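Side-chain contacts in conserved protein (Methanothermobacter thermautotrophicus, PDB 2WNY), which is of unknown function but belongs to an RNA-binding protein family and is encoded in the archaeal exosome superoperon, so it probably binds RNA: residues 20-23 / 24-27; 99-103 / 104-108. The protein carries 1 engineered substitution. All coordinates share one frame; numbering follows the deposited sequence.

Contact 1 (20-23 / 24-27)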
loop_
_atom_site.group_PDB
_atom_site.type_symbol
_atom_site.label_atom_id
_atom_site.label_comp_id
_atom_site.label_asym_id
_atom_site.label_seq_id
_atom_site.Cartn_x
_atom_site.Cartn_y
_atom_site.Cartn_z
ATOM N N THR A 20 -21.660 0.461 -7.250
ATOM C CA THR A 20 -21.566 0.467 -8.709
ATOM C C THR A 20 -20.289 -0.181 -9.234
ATOM O O THR A 20 -20.137 -0.335 -10.436
ATOM C CB THR A 20 -21.593 1.881 -9.288
ATOM O OG1 THR A 20 -20.465 2.623 -8.780
ATOM C CG2 THR A 20 -22.924 2.555 -8.930
ATOM N N GLU A 21 -19.367 -0.530 -8.344
ATOM C CA GLU A 21 -18.093 -1.104 -8.797
ATOM C C GLU A 21 -18.119 -2.585 -9.098
ATOM O O GLU A 21 -18.889 -3.352 -8.501
ATOM C CB GLU A 21 -16.986 -0.789 -7.818
ATOM C CG GLU A 21 -16.643 0.708 -7.782
ATOM C CD GLU A 21 -15.479 0.949 -6.879
ATOM O OE1 GLU A 21 -15.643 0.778 -5.641
ATOM O OE2 GLU A 21 -14.389 1.270 -7.404
ATOM N N ASP A 22 -17.262 -2.976 -10.044
ATOM C CA ASP A 22 -17.087 -4.368 -10.406
ATOM C C ASP A 22 -15.988 -4.884 -9.493
ATOM O O ASP A 22 -14.865 -4.457 -9.619
ATOM C CB ASP A 22 -16.633 -4.450 -11.868
ATOM C CG ASP A 22 -16.571 -5.885 -12.401
ATOM O OD1 ASP A 22 -15.965 -6.754 -11.758
ATOM O OD2 ASP A 22 -17.131 -6.122 -13.480
ATOM N N GLU A 23 -16.303 -5.783 -8.552
ATOM C CA GLU A 23 -15.239 -6.278 -7.654
ATOM C C GLU A 23 -14.012 -6.853 -8.408
ATOM O O GLU A 23 -12.879 -6.695 -7.948
ATOM C CB GLU A 23 -15.773 -7.307 -6.634
ATOM C CG GLU A 23 -14.727 -7.689 -5.560
ATOM C CD GLU A 23 -15.164 -8.848 -4.685
ATOM O OE1 GLU A 23 -16.001 -8.620 -3.807
ATOM O OE2 GLU A 23 -14.677 -9.984 -4.877
ATOM N N GLU A 24 -14.232 -7.513 -9.546
ATOM C CA GLU A 24 -13.100 -8.070 -10.304
ATOM C C GLU A 24 -12.120 -7.004 -10.782
ATOM O O GLU A 24 -10.919 -7.209 -10.740
ATOM C CB GLU A 24 -13.576 -8.888 -11.502
ATOM C CG GLU A 24 -13.913 -10.309 -11.162
ATOM C CD GLU A 24 -14.264 -11.127 -12.391
ATOM O OE1 GLU A 24 -13.379 -11.874 -12.876
ATOM O OE2 GLU A 24 -15.414 -11.006 -12.867
ATOM N N LYS A 25 -12.640 -5.877 -11.264
ATOM C CA LYS A 25 -11.777 -4.741 -11.626
ATOM C C LYS A 25 -11.101 -4.065 -10.441
ATOM O O LYS A 25 -9.982 -3.577 -10.578
ATOM C CB LYS A 25 -12.573 -3.710 -12.415
ATOM C CG LYS A 25 -13.031 -4.267 -13.743
ATOM C CD LYS A 25 -13.444 -3.174 -14.698
ATOM C CE LYS A 25 -14.919 -2.941 -14.638
ATOM N NZ LYS A 25 -15.341 -1.898 -15.603
ATOM N N VAL A 26 -11.791 -3.977 -9.290
ATOM C CA VAL A 26 -11.161 -3.453 -8.091
ATOM C C VAL A 26 -9.954 -4.357 -7.706
ATOM O O VAL A 26 -8.873 -3.864 -7.360
ATOM C CB VAL A 26 -12.169 -3.290 -6.937
ATOM C CG1 VAL A 26 -11.472 -2.804 -5.645
ATOM C CG2 VAL A 26 -13.267 -2.251 -7.329
ATOM N N ILE A 27 -10.159 -5.668 -7.770
ATOM C CA ILE A 27 -9.107 -6.625 -7.442
ATOM C C ILE A 27 -8.022 -6.561 -8.513
ATOM O O ILE A 27 -6.838 -6.613 -8.184
ATOM C CB ILE A 27 -9.666 -8.055 -7.270
ATOM C CG1 ILE A 27 -10.370 -8.192 -5.904
ATOM C CG2 ILE A 27 -8.558 -9.079 -7.348
ATOM C CD1 ILE A 27 -11.328 -9.369 -5.828
#
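Asp22 caps the first turn of helix 23-30 with its carboxylate: OD1 accepts from the backbone N of Glu24 at 2.9 Å and from Lys25 N at 3.5 Å, both weak bonds, the first strongly bent (125° at the hydrogen). CG of Asp22 lies anti to its own N (chi1 -173°), beside the carbonyl carbon, which turns the carboxylate toward the start of the helix, within reach of these N-H groups. Two ordinary helical bonds follow, Val26 N to Asp22 O (3.1 Å) and Ile27 N to Glu23 O (2.9 Å). Asp22 is thus the N-cap residue of a helix that follows strand 8-17 in a domain of the RNA-binding family. A leucine in place of Asp22 would probably leave the N-H groups of Glu24 and Lys25 without their capping acceptor and fray the first turn.

Van der Waals contacts flank the cap. The Lys25 chain, bent at chi3, crosses Asp22 at about a right angle and brings CE to 3.6 Å from Asp22 CB. Two more are methyl-to-carboxylate contacts: Val26 CG2 meets OE2 of Glu21 at 3.7 Å, and the extended Glu23 chain crosses Ile27 at a slant, its OE2 3.5 Å from Ile27 CD1.

Asp22 OD1 and Glu24 OE2 stand 4.4 Å apart, a probably unfavourable pair that the helix N terminus may ease. Glu23 is paired with Arg41; Glu21 OE1 accepts from Tyr18 N.

Contact 2 (99-103 / 104-108)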
loop_
_atom_site.group_PDB
_atom_site.type_symbol
_atom_site.label_atom_id
_atom_site.label_comp_id
_atom_site.label_asym_id
_atom_site.label_seq_id
_atom_site.Cartn_x
_atom_site.Cartn_y
_atom_site.Cartn_z
ATOM N N LYS A 99 -6.965 4.393 -6.898
ATOM C CA LYS A 99 -7.502 3.124 -7.348
ATOM C C LYS A 99 -7.700 3.063 -8.867
ATOM O O LYS A 99 -7.479 2.037 -9.475
ATOM C CB LYS A 99 -8.813 2.835 -6.619
ATOM C CG LYS A 99 -9.385 1.461 -6.949
ATOM C CD LYS A 99 -10.443 1.043 -5.919
ATOM C CE LYS A 99 -11.665 1.868 -6.097
ATOM N NZ LYS A 99 -12.775 1.606 -5.084
ATOM N N GLN A 100 -8.104 4.166 -9.484
ATOM C CA GLN A 100 -8.388 4.151 -10.910
ATOM C C GLN A 100 -7.100 4.084 -11.690
ATOM O O GLN A 100 -6.989 3.366 -12.695
ATOM C CB GLN A 100 -9.192 5.399 -11.311
ATOM C CG GLN A 100 -10.566 5.519 -10.638
ATOM C CD GLN A 100 -11.421 4.276 -10.732
ATOM O OE1 GLN A 100 -11.492 3.604 -11.760
ATOM N NE2 GLN A 100 -12.071 3.951 -9.632
ATOM N N LYS A 101 -6.120 4.851 -11.219
ATOM C CA LYS A 101 -4.774 4.765 -11.752
ATOM C C LYS A 101 -4.176 3.369 -11.585
ATOM O O LYS A 101 -3.601 2.829 -12.537
ATOM C CB LYS A 101 -3.878 5.837 -11.133
ATOM C CG LYS A 101 -4.249 7.250 -11.560
ATOM C CD LYS A 101 -4.175 7.484 -13.079
ATOM C CE LYS A 101 -2.787 7.948 -13.517
ATOM N NZ LYS A 101 -2.749 8.315 -14.980
ATOM N N ALA A 102 -4.326 2.767 -10.406
ATOM C CA ALA A 102 -3.882 1.371 -10.217
ATOM C C ALA A 102 -4.495 0.422 -11.248
ATOM O O ALA A 102 -3.826 -0.468 -11.753
ATOM C CB ALA A 102 -4.195 0.893 -8.779
ATOM N N LEU A 103 -5.773 0.607 -11.578
ATOM C CA LEU A 103 -6.398 -0.273 -12.557
ATOM C C LEU A 103 -5.698 -0.118 -13.915
ATOM O O LEU A 103 -5.578 -1.087 -14.680
ATOM C CB LEU A 103 -7.899 0.011 -12.677
ATOM C CG LEU A 103 -8.626 -0.778 -13.763
ATOM C CD1 LEU A 103 -8.626 -2.257 -13.422
ATOM C CD2 LEU A 103 -10.044 -0.257 -13.880
ATOM N N GLU A 104 -5.212 1.085 -14.200
ATOM C CA GLU A 104 -4.456 1.306 -15.434
ATOM C C GLU A 104 -2.962 0.965 -15.285
ATOM O O GLU A 104 -2.192 1.207 -16.195
ATOM C CB GLU A 104 -4.634 2.746 -15.962
ATOM C CG GLU A 104 -6.072 3.204 -16.140
ATOM C CD GLU A 104 -6.843 2.412 -17.203
ATOM O OE1 GLU A 104 -6.260 2.139 -18.278
ATOM O OE2 GLU A 104 -8.041 2.082 -16.966
ATOM N N GLY A 105 -2.570 0.403 -14.142
ATOM C CA GLY A 105 -1.182 -0.031 -13.927
ATOM C C GLY A 105 -0.253 1.098 -13.514
ATOM O O GLY A 105 0.961 1.017 -13.700
ATOM N N VAL A 106 -0.825 2.167 -12.964
ATOM C CA VAL A 106 -0.027 3.319 -12.561
ATOM C C VAL A 106 -0.139 3.475 -11.049
ATOM O O VAL A 106 -1.232 3.309 -10.471
ATOM C CB VAL A 106 -0.474 4.609 -13.269
ATOM C CG1 VAL A 106 0.385 5.794 -12.827
ATOM C CG2 VAL A 106 -0.420 4.442 -14.798
ATOM N N TRP A 107 0.988 3.772 -10.410
ATOM C CA TRP A 107 0.997 4.029 -8.978
ATOM C C TRP A 107 0.971 5.527 -8.771
ATOM O O TRP A 107 1.954 6.226 -9.042
ATOM C CB TRP A 107 2.245 3.442 -8.331
ATOM C CG TRP A 107 2.250 1.963 -8.147
ATOM C CD1 TRP A 107 1.559 1.017 -8.875
ATOM C CD2 TRP A 107 3.038 1.240 -7.190
ATOM N NE1 TRP A 107 1.869 -0.256 -8.410
ATOM C CE2 TRP A 107 2.772 -0.143 -7.381
ATOM C CE3 TRP A 107 3.944 1.627 -6.187
ATOM C CZ2 TRP A 107 3.347 -1.133 -6.572
ATOM C CZ3 TRP A 107 4.524 0.638 -5.391
ATOM C CH2 TRP A 107 4.243 -0.721 -5.605
ATOM N N GLU A 108 -0.159 6.029 -8.290
ATOM C CA GLU A 108 -0.302 7.463 -8.075
ATOM C C GLU A 108 -0.602 7.694 -6.596
ATOM O O GLU A 108 -1.688 7.365 -6.130
ATOM C CB GLU A 108 -1.409 8.025 -8.977
ATOM C CG GLU A 108 -1.635 9.560 -8.901
ATOM C CD GLU A 108 -0.438 10.368 -9.391
ATOM O OE1 GLU A 108 -0.012 10.161 -10.546
ATOM O OE2 GLU A 108 0.063 11.215 -8.620
HETATM O O HOH W 1 -9.174 3.518 -14.557
#
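This is a local contact round the C-terminal end of the short helix 99-103, where the chain turns back toward strand 109-110 and lays Val106 and Glu108 beside Lys101. The turn is held by backbone bonds. Lys101 O takes Val106 N at 2.9 Å, while Ala102 O receives Gly105 N at 2.8 Å from well above its carbonyl plane (68° out of it). Ala102 O also accepts from Asn32. The N-H of Glu104 is divided between Lys101 O, weakly, and Gln100 O (3.3 Å), and a water adds a second link on this side, donating to Gln100 O and, at 3.0 Å, to Glu104 OE2. CG of Glu104, anti to the carbonyl carbon (chi1 -53°), lies 3.6 Å from Gln100 O, and the bend at chi2 brings OE2 to the water.

Aliphatic contacts line the other side. Lys101 runs alongside Val106 and Glu108, pointing the same way as both: its CE lies 3.9 Å from Val106 CG1, and its CG is 3.9 Å from Glu108 CB. NZ of Lys101 stays 5.5 Å from Glu108 OE1, too far for a salt bridge. Behind the turn, Ala102 packs on Ala29 of helix 23-30, and the indole of Trp107 lies against helix 62-76. Gly105, at positive phi (82°), is the C-prime residue, and its bond to Ala102 O together with that of Val106 N to Lys101 O makes the Schellman motif that ends the helix.

In the fold
From the N terminus, strand 8-17 leads into contact 1, where residues 20-27 close the loop and start helix 23-30. Much later, strand 92-98 runs into helix 99-103, and contact 2 closes the turn that brings the chain to strand 109-110, at an edge of the antiparallel sheet. The two contacts follow in series, neither nesting nor crossing, with centres about 13 Å apart. They meet directly: Lys99 NZ forms a salt bridge to Glu21 OE2 (2.8 Å), and Leu103 CD1 packs on Lys25 O. Lys99 also pairs with Asp114 and reaches Met16 O, so the start of helix 99-103 is tied to the loop before helix 23-30 and to strand 8-17.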